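PDB 5WPW: cocosin 1 acidic chain from Cocos nucifera, which serves as an 11S globulin seed storage protein, assembling as a hexamer and providing a nutrient reservoir. Local coordinates for residues A[43-47]-A[210-214]; A[61-67]-A[112-118]; A[125-129]-A[218-223]. The protein carries 2 engineered substitutions. All blocks are in the same frame, centred on the assembly; numbering follows the deposited sequence.

The three contacts illustrate how bonding in a cupin barrel changes with depth. Contact 2, centred about 6 Å from the centre of the chain, is the core member: two neighbouring strands of one sheet, joined by backbone hydrogen bonds. Contacts 1 and 3 lie farther out, only partly buried, and both reach a second subunit; side chains do most of the joining there, by a charged pair and isoleucine packing in contact 1 and by a tyrosine ring in contact 3. Contacts 1 and 2 share a sheet through strands 40-46 and 61-67, while strands 212-214 and 124-127 bring contacts 1 and 3 to the facing sheet. Asn128 ND2 probably hydrogen-bonds Ile46 O, tying contact 3 to contact 1.

Contact 1. Residues A[43-47]-A[210-214]; sequences RRVIE and GEIVR
Ile212 reaches across to Arg44, Val45 and Ile46 between the two facing sheets of the N-terminal cupin barrel, a jelly-roll fold. Strands 43-46 and 212-214 run almost parallel, 3° apart, but their axes stay 8.9 Å from each other, too far for backbone bonds, and side chains bridge the distance. The Ile212 side chain is the wedge. With CG1 anti to the carbonyl carbon (chi1 -52°) and CD1 continuing that line, the methyl CD1 arrives 3.8 Å from Arg44 CD and equally close to Val45 O. The other branch points elsewhere: Ile212 CG2 meets Ile46 CG2 at 3.9 Å, so one residue serves two neighbours with two different carbons. Leu52 of strand 50-57 packs on the side chains of Ile212, Arg44 and Glu211.

The charged ends of Arg44 and Glu211 come together beside the isoleucines in a salt bridge whose detail is doubtful, since Arg44 NH2 and Glu211 OE2 are modelled too close to each other. Glu211 carries CG in the cramped site between N and C (chi1 63°), then extends to bring its carboxylate to the edge of the guanidinium, the two planes being almost perpendicular. Thr24 OG1 is within hydrogen-bonding reach of both groups and probably helps to hold them together. Farther along, the opposite charges of Glu47 and Arg214 do not pair: Glu47 turns its carboxylate away, placing OE2 5.7 Å from Arg214 NH1, and it is Glu47 CB that approaches Arg214 NH1, at 3.7 Å.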
ATOM      1  N   ARG A  43     -34.401   3.006  10.288  1.00 33.72           N
ATOM      2  CA  ARG A  43     -35.009   4.032   9.459  1.00 33.35           C
ATOM      3  C   ARG A  43     -35.423   5.188  10.360  1.00 34.86           C
ATOM      4  O   ARG A  43     -36.001   4.970  11.424  1.00 33.64           O
ATOM      5  CB  ARG A  43     -36.233   3.501   8.694  1.00 33.43           C
ATOM      6  CG  ARG A  43     -36.846   4.554   7.766  1.00 32.46           C
ATOM      7  CD  ARG A  43     -38.280   4.221   7.376  1.00 40.88           C
ATOM      8  NE  ARG A  43     -38.332   3.020   6.554  1.00 48.50           N
ATOM      9  CZ  ARG A  43     -39.254   2.074   6.674  1.00 45.51           C
ATOM     10  NH1 ARG A  43     -40.206   2.198   7.588  1.00 46.58           N
ATOM     11  NH2 ARG A  43     -39.214   0.996   5.892  1.00 42.78           N
ATOM     12  N   ARG A  44     -35.123   6.407   9.935  1.00 32.34           N
ATOM     13  CA  ARG A  44     -35.515   7.603  10.666  1.00 35.89           C
ATOM     14  C   ARG A  44     -36.351   8.528   9.798  1.00 35.16           C
ATOM     15  O   ARG A  44     -36.070   8.708   8.605  1.00 29.88           O
ATOM     16  CB  ARG A  44     -34.308   8.379  11.160  1.00 32.44           C
ATOM     17  CG  ARG A  44     -33.994   8.148  12.570  1.00 36.14           C
ATOM     18  CD  ARG A  44     -33.024   9.185  13.020  1.00 39.12           C
ATOM     19  NE  ARG A  44     -31.681   8.644  13.122  1.00 42.95           N
ATOM     20  CZ  ARG A  44     -31.240   7.961  14.169  1.00 42.35           C
ATOM     21  NH1 ARG A  44     -30.001   7.506  14.185  1.00 42.19           N
ATOM     22  NH2 ARG A  44     -32.042   7.741  15.198  1.00 40.63           N
ATOM     23  N   VAL A  45     -37.361   9.144  10.410  1.00 31.53           N
ATOM     24  CA  VAL A  45     -38.098  10.236   9.793  1.00 33.08           C
ATOM     25  C   VAL A  45     -37.898  11.464  10.667  1.00 38.70           C
ATOM     26  O   VAL A  45     -38.151  11.416  11.874  1.00 36.57           O
ATOM     27  CB  VAL A  45     -39.595   9.909   9.637  1.00 39.08           C
ATOM     28  CG1 VAL A  45     -40.341  11.144   9.185  1.00 38.58           C
ATOM     29  CG2 VAL A  45     -39.782   8.822   8.628  1.00 35.90           C
ATOM     30  N   ILE A  46     -37.431  12.550  10.062  1.00 36.14           N
ATOM     31  CA  ILE A  46     -37.102  13.779  10.771  1.00 38.35           C
ATOM     32  C   ILE A  46     -37.993  14.867  10.194  1.00 36.76           C
ATOM     33  O   ILE A  46     -37.793  15.306   9.052  1.00 35.78           O
ATOM     34  CB  ILE A  46     -35.614  14.155  10.640  1.00 34.67           C
ATOM     35  CG1 ILE A  46     -34.711  13.044  11.179  1.00 33.01           C
ATOM     36  CG2 ILE A  46     -35.310  15.458  11.356  1.00 30.90           C
ATOM     37  CD1 ILE A  46     -33.239  13.303  10.896  1.00 35.02           C
ATOM     38  N   GLU A  47     -38.979  15.309  10.987  1.00 38.95           N
ATOM     39  CA  GLU A  47     -39.879  16.355  10.545  1.00 35.39           C
ATOM     40  C   GLU A  47     -39.094  17.619  10.247  1.00 34.33           C
ATOM     41  O   GLU A  47     -37.956  17.777  10.705  1.00 40.01           O
ATOM     42  CB  GLU A  47     -40.945  16.647  11.603  1.00 44.07           C
ATOM     43  CG  GLU A  47     -41.630  15.426  12.176  1.00 43.55           C
ATOM     44  CD  GLU A  47     -42.298  14.594  11.111  1.00 49.61           C
ATOM     45  OE1 GLU A  47     -42.449  13.372  11.338  1.00 49.83           O
ATOM     46  OE2 GLU A  47     -42.668  15.160  10.055  1.00 48.92           O
ATOM     47  N   GLY A 210     -36.516  12.982  23.376  1.00 40.59           N
ATOM     48  CA  GLY A 210     -35.912  11.930  22.563  1.00 44.92           C
ATOM     49  C   GLY A 210     -34.730  12.458  21.761  1.00 41.54           C
ATOM     50  O   GLY A 210     -34.190  13.540  22.042  1.00 41.04           O
ATOM     51  N   GLU A 211     -34.325  11.692  20.735  1.00 39.48           N
ATOM     52  CA  GLU A 211     -33.117  12.027  19.982  1.00 33.73           C
ATOM     53  C   GLU A 211     -33.383  12.855  18.725  1.00 35.56           C
ATOM     54  O   GLU A 211     -32.429  13.258  18.049  1.00 32.16           O
ATOM     55  CB  GLU A 211     -32.355  10.747  19.611  1.00 37.21           C
ATOM     56  CG  GLU A 211     -33.126   9.832  18.716  1.00 40.40           C
ATOM     57  CD  GLU A 211     -32.221   8.858  17.973  1.00 46.95           C
ATOM     58  OE1 GLU A 211     -30.992   9.106  17.895  1.00 40.18           O
ATOM     59  OE2 GLU A 211     -32.751   7.852  17.454  1.00 51.75           O
ATOM     60  N   ILE A 212     -34.638  13.135  18.392  1.00 26.80           N
ATOM     61  CA  ILE A 212     -34.975  14.080  17.342  1.00 30.69           C
ATOM     62  C   ILE A 212     -35.850  15.151  17.983  1.00 31.73           C
ATOM     63  O   ILE A 212     -36.978  14.860  18.390  1.00 34.82           O
ATOM     64  CB  ILE A 212     -35.696  13.418  16.166  1.00 31.21           C
ATOM     65  CG1 ILE A 212     -34.904  12.197  15.675  1.00 34.05           C
ATOM     66  CG2 ILE A 212     -35.913  14.434  15.067  1.00 32.09           C
ATOM     67  CD1 ILE A 212     -35.719  11.268  14.764  1.00 34.26           C
ATOM     68  N   VAL A 213     -35.330  16.374  18.080  1.00 34.19           N
ATOM     69  CA  VAL A 213     -35.963  17.457  18.834  1.00 37.50           C
ATOM     70  C   VAL A 213     -36.306  18.612  17.902  1.00 35.89           C
ATOM     71  O   VAL A 213     -35.697  18.779  16.839  1.00 30.94           O
ATOM     72  CB  VAL A 213     -35.056  17.927  19.998  1.00 37.85           C
ATOM     73  CG1 VAL A 213     -34.562  16.730  20.771  1.00 32.47           C
ATOM     74  CG2 VAL A 213     -33.882  18.814  19.497  1.00 29.91           C
ATOM     75  N   ARG A 214     -37.294  19.421  18.302  1.00 34.51           N
ATOM     76  CA  ARG A 214     -37.751  20.527  17.471  1.00 35.00           C
ATOM     77  C   ARG A 214     -36.927  21.776  17.765  1.00 41.89           C
ATOM     78  O   ARG A 214     -36.750  22.152  18.929  1.00 45.50           O
ATOM     79  CB  ARG A 214     -39.244  20.797  17.707  1.00 42.88           C
ATOM     80  CG  ARG A 214     -39.915  21.724  16.683  1.00 44.18           C
ATOM     81  CD  ARG A 214     -40.387  21.005  15.389  1.00 50.02           C
ATOM     82  NE  ARG A 214     -41.325  19.899  15.628  1.00 52.80           N
ATOM     83  CZ  ARG A 214     -42.043  19.288  14.683  1.00 54.45           C
ATOM     84  NH1 ARG A 214     -41.957  19.675  13.408  1.00 48.50           N
ATOM     85  NH2 ARG A 214     -42.857  18.289  15.014  1.00 48.14           N
TER

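Contact 2. Residues A[61-67]-A[112-118]; sequences RLVYIVQ and EGDVLAV
Val63 and Leu116 exchange two backbone bonds at the tight centre of this contact, as a hydrogen-bonded antiparallel pair. Val63 N lies 2.7 Å from Leu116 O, with the angle at hydrogen 172°, and Leu116 N returns a bond to Val63 O. The next bond, Ile65 N to Asp114 O, is equally straight. Beside this pair, the methyls Ile65 CD1 and Leu116 CD1 meet at 3.7 Å. The face holding Leu62 and Tyr64 is also packed: Leu62 CD2 rests 3.7 Å from Ala117 CB, and Val115 CG2 meets the edge of the Tyr64 ring, 3.9 Å from CD1. Leu281 and Ile284 of helix 281-284 cover Leu62 and Ala117.

These are adjacent strands of the N-terminal cupin barrel, and toward strand 134-140 strand 61-67 ends in a classic beta bulge, Val66 and Gln67 both facing Val135. On the 112-118 side the ladder stops after Gly113 N bonds Ile65 O; beyond it the exposed Glu112 lies alongside, its CG 3.3 Å from Val66 O. At the other end, the bonds between Arg61 and Val118 are longer and tilted from the carbonyl planes; a water in the plane of the guanidinium accepts from Arg61 NE at 3.0 Å and lies 2.7 Å from Val118 O.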
ATOM      1  N   ARG A  61     -21.125   3.185   9.338  1.00 23.82           N
ATOM      2  CA  ARG A  61     -22.449   3.122   8.712  1.00 22.51           C
ATOM      3  C   ARG A  61     -22.492   3.855   7.380  1.00 23.08           C
ATOM      4  O   ARG A  61     -21.667   4.724   7.095  1.00 23.03           O
ATOM      5  CB  ARG A  61     -23.519   3.692   9.654  1.00 29.84           C
ATOM      6  CG  ARG A  61     -23.722   5.156   9.528  1.00 28.42           C
ATOM      7  CD  ARG A  61     -24.589   5.667  10.655  1.00 31.98           C
ATOM      8  NE  ARG A  61     -23.774   5.978  11.816  1.00 35.53           N
ATOM      9  CZ  ARG A  61     -24.210   6.663  12.859  1.00 36.37           C
ATOM     10  NH1 ARG A  61     -25.461   7.116  12.872  1.00 36.90           N
ATOM     11  NH2 ARG A  61     -23.394   6.910  13.869  1.00 33.91           N
ATOM     12  N   LEU A  62     -23.473   3.473   6.546  1.00 22.13           N
ATOM     13  CA  LEU A  62     -23.881   4.224   5.374  1.00 25.25           C
ATOM     14  C   LEU A  62     -25.328   4.628   5.592  1.00 20.96           C
ATOM     15  O   LEU A  62     -26.127   3.800   6.043  1.00 23.33           O
ATOM     16  CB  LEU A  62     -23.801   3.401   4.082  1.00 25.75           C
ATOM     17  CG  LEU A  62     -22.423   2.967   3.602  1.00 19.21           C
ATOM     18  CD1 LEU A  62     -22.555   2.466   2.172  1.00 20.87           C
ATOM     19  CD2 LEU A  62     -21.447   4.123   3.702  1.00 21.73           C
ATOM     20  N   VAL A  63     -25.624   5.905   5.356  1.00 23.69           N
ATOM     21  CA  VAL A  63     -26.978   6.452   5.419  1.00 23.30           C
ATOM     22  C   VAL A  63     -27.430   6.756   4.000  1.00 23.22           C
ATOM     23  O   VAL A  63     -26.702   7.410   3.245  1.00 30.60           O
ATOM     24  CB  VAL A  63     -27.028   7.722   6.285  1.00 26.78           C
ATOM     25  CG1 VAL A  63     -28.475   8.202   6.418  1.00 27.33           C
ATOM     26  CG2 VAL A  63     -26.385   7.464   7.645  1.00 25.85           C
ATOM     27  N   TYR A  64     -28.614   6.289   3.620  1.00 21.18           N
ATOM     28  CA  TYR A  64     -29.196   6.686   2.344  1.00 23.47           C
ATOM     29  C   TYR A  64     -30.372   7.623   2.597  1.00 24.30           C
ATOM     30  O   TYR A  64     -31.293   7.261   3.331  1.00 27.54           O
ATOM     31  CB  TYR A  64     -29.674   5.483   1.522  1.00 24.52           C
ATOM     32  CG  TYR A  64     -30.277   5.879   0.181  1.00 26.76           C
ATOM     33  CD1 TYR A  64     -29.478   6.369  -0.857  1.00 28.17           C
ATOM     34  CD2 TYR A  64     -31.638   5.754  -0.051  1.00 30.78           C
ATOM     35  CE1 TYR A  64     -30.034   6.734  -2.086  1.00 27.78           C
ATOM     36  CE2 TYR A  64     -32.199   6.113  -1.267  1.00 30.36           C
ATOM     37  CZ  TYR A  64     -31.395   6.604  -2.272  1.00 29.80           C
ATOM     38  OH  TYR A  64     -31.961   6.956  -3.471  1.00 31.56           O
ATOM     39  N   ILE A  65     -30.343   8.801   1.971  1.00 23.00           N
ATOM     40  CA  ILE A  65     -31.429   9.784   2.080  1.00 26.32           C
ATOM     41  C   ILE A  65     -32.505   9.387   1.064  1.00 26.08           C
ATOM     42  O   ILE A  65     -32.373   9.653  -0.131  1.00 26.75           O
ATOM     43  CB  ILE A  65     -30.942  11.215   1.853  1.00 25.72           C
ATOM     44  CG1 ILE A  65     -29.746  11.560   2.747  1.00 24.55           C
ATOM     45  CG2 ILE A  65     -32.100  12.253   2.121  1.00 24.50           C
ATOM     46  CD1 ILE A  65     -30.021  11.366   4.153  1.00 23.61           C
ATOM     47  N   VAL A  66     -33.553   8.712   1.548  1.00 27.25           N
ATOM     48  CA  VAL A  66     -34.707   8.357   0.726  1.00 23.92           C
ATOM     49  C   VAL A  66     -35.486   9.601   0.311  1.00 33.87           C
ATOM     50  O   VAL A  66     -36.013   9.684  -0.807  1.00 30.48           O
ATOM     51  CB  VAL A  66     -35.604   7.368   1.496  1.00 27.14           C
ATOM     52  CG1 VAL A  66     -36.889   7.051   0.698  1.00 31.41           C
ATOM     53  CG2 VAL A  66     -34.860   6.061   1.801  1.00 28.61           C
ATOM     54  N   GLN A  67     -35.585  10.585   1.202  1.00 27.29           N
ATOM     55  CA  GLN A  67     -36.450  11.727   0.967  1.00 30.43           C
ATOM     56  C   GLN A  67     -35.931  12.910   1.769  1.00 34.35           C
ATOM     57  O   GLN A  67     -35.404  12.719   2.865  1.00 33.12           O
ATOM     58  CB  GLN A  67     -37.883  11.366   1.384  1.00 29.70           C
ATOM     59  CG  GLN A  67     -38.951  12.414   1.088  1.00 41.08           C
ATOM     60  CD  GLN A  67     -40.257  12.061   1.783  1.00 40.54           C
ATOM     61  OE1 GLN A  67     -41.054  11.281   1.263  1.00 42.84           O
ATOM     62  NE2 GLN A  67     -40.459  12.602   2.973  1.00 39.23           N
ATOM     63  N   GLU A 112     -32.111  14.319  -1.445  1.00 31.52           N
ATOM     64  CA  GLU A 112     -32.590  12.999  -1.844  1.00 32.33           C
ATOM     65  C   GLU A 112     -31.555  12.321  -2.722  1.00 29.03           C
ATOM     66  O   GLU A 112     -30.923  12.962  -3.565  1.00 33.90           O
ATOM     67  CB  GLU A 112     -33.929  13.108  -2.588  1.00 39.63           C
ATOM     68  CG  GLU A 112     -34.573  11.757  -2.905  1.00 43.90           C
ATOM     69  CD  GLU A 112     -35.711  11.875  -3.905  1.00 47.44           C
ATOM     70  OE1 GLU A 112     -36.065  10.855  -4.544  1.00 52.12           O
ATOM     71  OE2 GLU A 112     -36.248  12.989  -4.046  1.00 49.55           O
ATOM     72  N   GLY A 113     -31.357  11.027  -2.484  1.00 31.92           N
ATOM     73  CA  GLY A 113     -30.399  10.245  -3.225  1.00 28.87           C
ATOM     74  C   GLY A 113     -28.981  10.273  -2.687  1.00 28.43           C
ATOM     75  O   GLY A 113     -28.122   9.554  -3.214  1.00 28.11           O
ATOM     76  N   ASP A 114     -28.698  11.090  -1.677  1.00 28.68           N
ATOM     77  CA  ASP A 114     -27.351  11.135  -1.142  1.00 27.27           C
ATOM     78  C   ASP A 114     -27.060   9.897  -0.305  1.00 25.82           C
ATOM     79  O   ASP A 114     -27.923   9.376   0.397  1.00 25.03           O
ATOM     80  CB  ASP A 114     -27.150  12.373  -0.278  1.00 27.25           C
ATOM     81  CG  ASP A 114     -26.850  13.604  -1.085  1.00 31.26           C
ATOM     82  OD1 ASP A 114     -26.579  13.510  -2.290  1.00 30.51           O
ATOM     83  OD2 ASP A 114     -26.859  14.686  -0.488  1.00 35.49           O
ATOM     84  N   VAL A 115     -25.812   9.449  -0.362  1.00 27.43           N
ATOM     85  CA  VAL A 115     -25.277   8.455   0.558  1.00 27.13           C
ATOM     86  C   VAL A 115     -24.261   9.163   1.431  1.00 23.71           C
ATOM     87  O   VAL A 115     -23.372   9.851   0.911  1.00 24.68           O
ATOM     88  CB  VAL A 115     -24.610   7.271  -0.163  1.00 23.98           C
ATOM     89  CG1 VAL A 115     -23.989   6.397   0.869  1.00 20.79           C
ATOM     90  CG2 VAL A 115     -25.629   6.485  -0.958  1.00 29.08           C
ATOM     91  N   LEU A 116     -24.411   9.024   2.746  1.00 23.68           N
ATOM     92  CA  LEU A 116     -23.472   9.565   3.721  1.00 26.37           C
ATOM     93  C   LEU A 116     -22.769   8.420   4.435  1.00 22.49           C
ATOM     94  O   LEU A 116     -23.415   7.449   4.837  1.00 23.70           O
ATOM     95  CB  LEU A 116     -24.193  10.430   4.750  1.00 25.27           C
ATOM     96  CG  LEU A 116     -24.858  11.654   4.142  1.00 27.63           C
ATOM     97  CD1 LEU A 116     -26.342  11.684   4.469  1.00 31.15           C
ATOM     98  CD2 LEU A 116     -24.142  12.868   4.676  1.00 35.29           C
ATOM     99  N   ALA A 117     -21.450   8.544   4.592  1.00 22.53           N
ATOM    100  CA  ALA A 117     -20.621   7.548   5.282  1.00 25.50           C
ATOM    101  C   ALA A 117     -20.120   8.152   6.590  1.00 21.87           C
ATOM    102  O   ALA A 117     -19.417   9.172   6.577  1.00 25.52           O
ATOM    103  CB  ALA A 117     -19.436   7.113   4.426  1.00 25.04           C
ATOM    104  N   VAL A 118     -20.475   7.522   7.705  1.00 22.71           N
ATOM    105  CA  VAL A 118     -20.058   7.957   9.037  1.00 23.88           C
ATOM    106  C   VAL A 118     -19.155   6.916   9.701  1.00 22.18           C
ATOM    107  O   VAL A 118     -19.654   5.875  10.133  1.00 20.97           O
ATOM    108  CB  VAL A 118     -21.299   8.225   9.905  1.00 22.48           C
ATOM    109  CG1 VAL A 118     -20.894   8.688  11.278  1.00 27.23           C
ATOM    110  CG2 VAL A 118     -22.196   9.245   9.240  1.00 29.93           C
TER
HETATM  111  O   HOH W   1     -20.930   5.354  12.509  1.00 28.44           O

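Contact 3. Residues A[125-129]-A[218-223]; sequences WCYNN and GLQVLR
Tyr127 presents one ring face to Leu219, whose CB sits 3.5 Å from the ring centroid and 15° off the normal, a CH-pi contact displaced toward the rim. The phenol oxygen adds a second grip: Leu219 N donates to Tyr127 OH over 3.0 Å, at a bent angle of 140°. Beside that oxygen passes Gly218 CA, at 3.5 Å. Leu219 runs back along the ring in the direction opposite to the tyrosine; with CG anti to N (chi1 -176°), CD2 comes to lie 3.6 Å from Tyr127 CG. The same methyl reaches Trp125 CZ3 at 4.3 Å, and Val221 CG1 touches Trp125 CH2 at a similar distance.

In the next shell, backbone bonds to Gly73 and Ile71 of strand 70-74 hold Trp125 and Tyr127 in the curled sheet of the cupin barrel. From outside, Pro385 of the second subunit packs on Trp125 and Val221, and Glu387 of that subunit takes a hydrogen bond from Gln220 N. Segment 218-223 therefore lies between the barrel and neighbouring subunits. The tyrosine hydroxyl accepts from a peptide N-H of a segment that forms no regular strand, so Tyr127 meets Leu219 with both a polar and a dispersive contact, while Trp125 adds apolar packing.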
ATOM      1  N   TRP A 125     -24.462  14.726  13.617  1.00 25.65           N
ATOM      2  CA  TRP A 125     -25.790  15.305  13.830  1.00 26.45           C
ATOM      3  C   TRP A 125     -26.400  15.693  12.482  1.00 29.69           C
ATOM      4  O   TRP A 125     -25.696  15.858  11.479  1.00 28.40           O
ATOM      5  CB  TRP A 125     -25.734  16.518  14.802  1.00 24.32           C
ATOM      6  CG  TRP A 125     -24.845  17.643  14.357  1.00 27.14           C
ATOM      7  CD1 TRP A 125     -23.538  17.852  14.729  1.00 31.09           C
ATOM      8  CD2 TRP A 125     -25.190  18.725  13.489  1.00 23.34           C
ATOM      9  NE1 TRP A 125     -23.053  18.985  14.129  1.00 26.18           N
ATOM     10  CE2 TRP A 125     -24.042  19.534  13.354  1.00 22.24           C
ATOM     11  CE3 TRP A 125     -26.357  19.077  12.788  1.00 26.46           C
ATOM     12  CZ2 TRP A 125     -24.021  20.676  12.559  1.00 26.38           C
ATOM     13  CZ3 TRP A 125     -26.337  20.217  11.993  1.00 25.99           C
ATOM     14  CH2 TRP A 125     -25.175  21.002  11.882  1.00 25.72           C
ATOM     15  N   CYS A 126     -27.722  15.879  12.479  1.00 26.45           N
ATOM     16  CA  CYS A 126     -28.505  15.952  11.245  1.00 28.22           C
ATOM     17  C   CYS A 126     -29.675  16.892  11.460  1.00 26.59           C
ATOM     18  O   CYS A 126     -30.448  16.673  12.394  1.00 28.55           O
ATOM     19  CB  CYS A 126     -29.047  14.576  10.867  1.00 25.38           C
ATOM     20  SG  CYS A 126     -29.951  14.548   9.323  1.00 37.34           S
ATOM     21  N   TYR A 127     -29.823  17.895  10.598  1.00 27.53           N
ATOM     22  CA  TYR A 127     -30.909  18.871  10.749  1.00 29.99           C
ATOM     23  C   TYR A 127     -31.700  18.998   9.450  1.00 29.82           C
ATOM     24  O   TYR A 127     -31.121  19.186   8.370  1.00 32.02           O
ATOM     25  CB  TYR A 127     -30.362  20.231  11.178  1.00 26.58           C
ATOM     26  CG  TYR A 127     -31.401  21.363  11.203  1.00 28.93           C
ATOM     27  CD1 TYR A 127     -32.376  21.424  12.198  1.00 33.89           C
ATOM     28  CD2 TYR A 127     -31.389  22.369  10.234  1.00 36.30           C
ATOM     29  CE1 TYR A 127     -33.336  22.479  12.227  1.00 31.27           C
ATOM     30  CE2 TYR A 127     -32.346  23.424  10.243  1.00 30.45           C
ATOM     31  CZ  TYR A 127     -33.306  23.469  11.243  1.00 36.55           C
ATOM     32  OH  TYR A 127     -34.242  24.515  11.261  1.00 36.59           O
ATOM     33  N   ASN A 128     -33.028  18.940   9.564  1.00 31.60           N
ATOM     34  CA  ASN A 128     -33.937  19.066   8.423  1.00 34.12           C
ATOM     35  C   ASN A 128     -34.335  20.526   8.260  1.00 41.64           C
ATOM     36  O   ASN A 128     -35.144  21.036   9.031  1.00 34.15           O
ATOM     37  CB  ASN A 128     -35.166  18.184   8.635  1.00 33.77           C
ATOM     38  CG  ASN A 128     -36.157  18.253   7.475  1.00 33.17           C
ATOM     39  OD1 ASN A 128     -35.928  18.934   6.467  1.00 31.50           O
ATOM     40  ND2 ASN A 128     -37.244  17.522   7.608  1.00 33.33           N
ATOM     41  N   ASN A 129     -33.783  21.195   7.250  1.00 35.90           N
ATOM     42  CA  ASN A 129     -34.095  22.595   7.006  1.00 41.94           C
ATOM     43  C   ASN A 129     -35.021  22.802   5.815  1.00 45.51           C
ATOM     44  O   ASN A 129     -35.176  23.935   5.353  1.00 46.18           O
ATOM     45  CB  ASN A 129     -32.814  23.397   6.803  1.00 44.13           C
ATOM     46  CG  ASN A 129     -32.048  22.956   5.586  1.00 43.34           C
ATOM     47  OD1 ASN A 129     -32.415  22.000   4.898  1.00 44.78           O
ATOM     48  ND2 ASN A 129     -30.972  23.645   5.314  1.00 47.02           N
ATOM     49  N   GLY A 218     -35.892  27.722  14.176  1.00 40.46           N
ATOM     50  CA  GLY A 218     -35.003  27.344  13.101  1.00 39.60           C
ATOM     51  C   GLY A 218     -33.628  27.120  13.682  1.00 36.31           C
ATOM     52  O   GLY A 218     -33.345  27.529  14.813  1.00 38.88           O
ATOM     53  N   LEU A 219     -32.760  26.455  12.951  1.00 40.53           N
ATOM     54  CA  LEU A 219     -31.391  26.250  13.395  1.00 33.19           C
ATOM     55  C   LEU A 219     -30.501  27.041  12.458  1.00 34.10           C
ATOM     56  O   LEU A 219     -30.431  26.736  11.266  1.00 39.01           O
ATOM     57  CB  LEU A 219     -31.023  24.770  13.387  1.00 36.22           C
ATOM     58  CG  LEU A 219     -29.635  24.452  13.934  1.00 36.49           C
ATOM     59  CD1 LEU A 219     -29.724  24.401  15.432  1.00 34.93           C
ATOM     60  CD2 LEU A 219     -29.116  23.127  13.370  1.00 35.47           C
ATOM     61  N   GLN A 220     -29.816  28.044  12.979  1.00 33.57           N
ATOM     62  CA  GLN A 220     -28.878  28.806  12.170  1.00 36.60           C
ATOM     63  C   GLN A 220     -27.470  28.319  12.467  1.00 34.10           C
ATOM     64  O   GLN A 220     -27.043  28.291  13.626  1.00 35.98           O
ATOM     65  CB  GLN A 220     -28.992  30.307  12.422  1.00 36.77           C
ATOM     66  CG  GLN A 220     -30.295  30.909  11.900  1.00 43.01           C
ATOM     67  CD  GLN A 220     -30.193  31.384  10.460  1.00 48.69           C
ATOM     68  OE1 GLN A 220     -30.772  30.781   9.554  1.00 51.01           O
ATOM     69  NE2 GLN A 220     -29.450  32.467  10.241  1.00 52.47           N
ATOM     70  N   VAL A 221     -26.769  27.913  11.417  1.00 39.70           N
ATOM     71  CA  VAL A 221     -25.364  27.548  11.487  1.00 38.90           C
ATOM     72  C   VAL A 221     -24.667  28.304  10.369  1.00 38.27           C
ATOM     73  O   VAL A 221     -25.306  28.856   9.477  1.00 36.31           O
ATOM     74  CB  VAL A 221     -25.145  26.029  11.341  1.00 32.80           C
ATOM     75  CG1 VAL A 221     -26.031  25.260  12.291  1.00 32.55           C
ATOM     76  CG2 VAL A 221     -25.387  25.595   9.904  1.00 37.38           C
ATOM     77  N   LEU A 222     -23.346  28.337  10.416  1.00 31.55           N
ATOM     78  CA  LEU A 222     -22.616  28.950   9.319  1.00 31.13           C
ATOM     79  C   LEU A 222     -22.596  27.990   8.135  1.00 39.24           C
ATOM     80  O   LEU A 222     -22.196  26.828   8.275  1.00 36.14           O
ATOM     81  CB  LEU A 222     -21.198  29.309   9.742  1.00 31.31           C
ATOM     82  CG  LEU A 222     -21.071  30.437  10.771  1.00 33.57           C
ATOM     83  CD1 LEU A 222     -19.951  30.128  11.744  1.00 36.03           C
ATOM     84  CD2 LEU A 222     -20.757  31.715  10.044  1.00 39.54           C
ATOM     85  N   ARG A 223     -23.044  28.463   6.981  1.00 35.45           N
ATOM     86  CA  ARG A 223     -23.042  27.627   5.785  1.00 39.40           C
ATOM     87  C   ARG A 223     -23.251  28.478   4.542  1.00 44.33           C
ATOM     88  O   ARG A 223     -24.008  29.461   4.573  1.00 44.75           O
ATOM     89  CB  ARG A 223     -24.131  26.568   5.862  1.00 43.43           C
ATOM     90  CG  ARG A 223     -25.482  27.159   6.147  1.00 40.55           C
ATOM     91  CD  ARG A 223     -26.529  26.443   5.367  1.00 48.74           C
ATOM     92  NE  ARG A 223     -27.839  26.647   5.958  1.00 52.22           N
ATOM     93  CZ  ARG A 223     -28.917  25.984   5.576  1.00 53.28           C
ATOM     94  NH1 ARG A 223     -28.808  25.086   4.603  1.00 50.07           N
ATOM     95  NH2 ARG A 223     -30.086  26.217   6.161  1.00 56.07           N
TER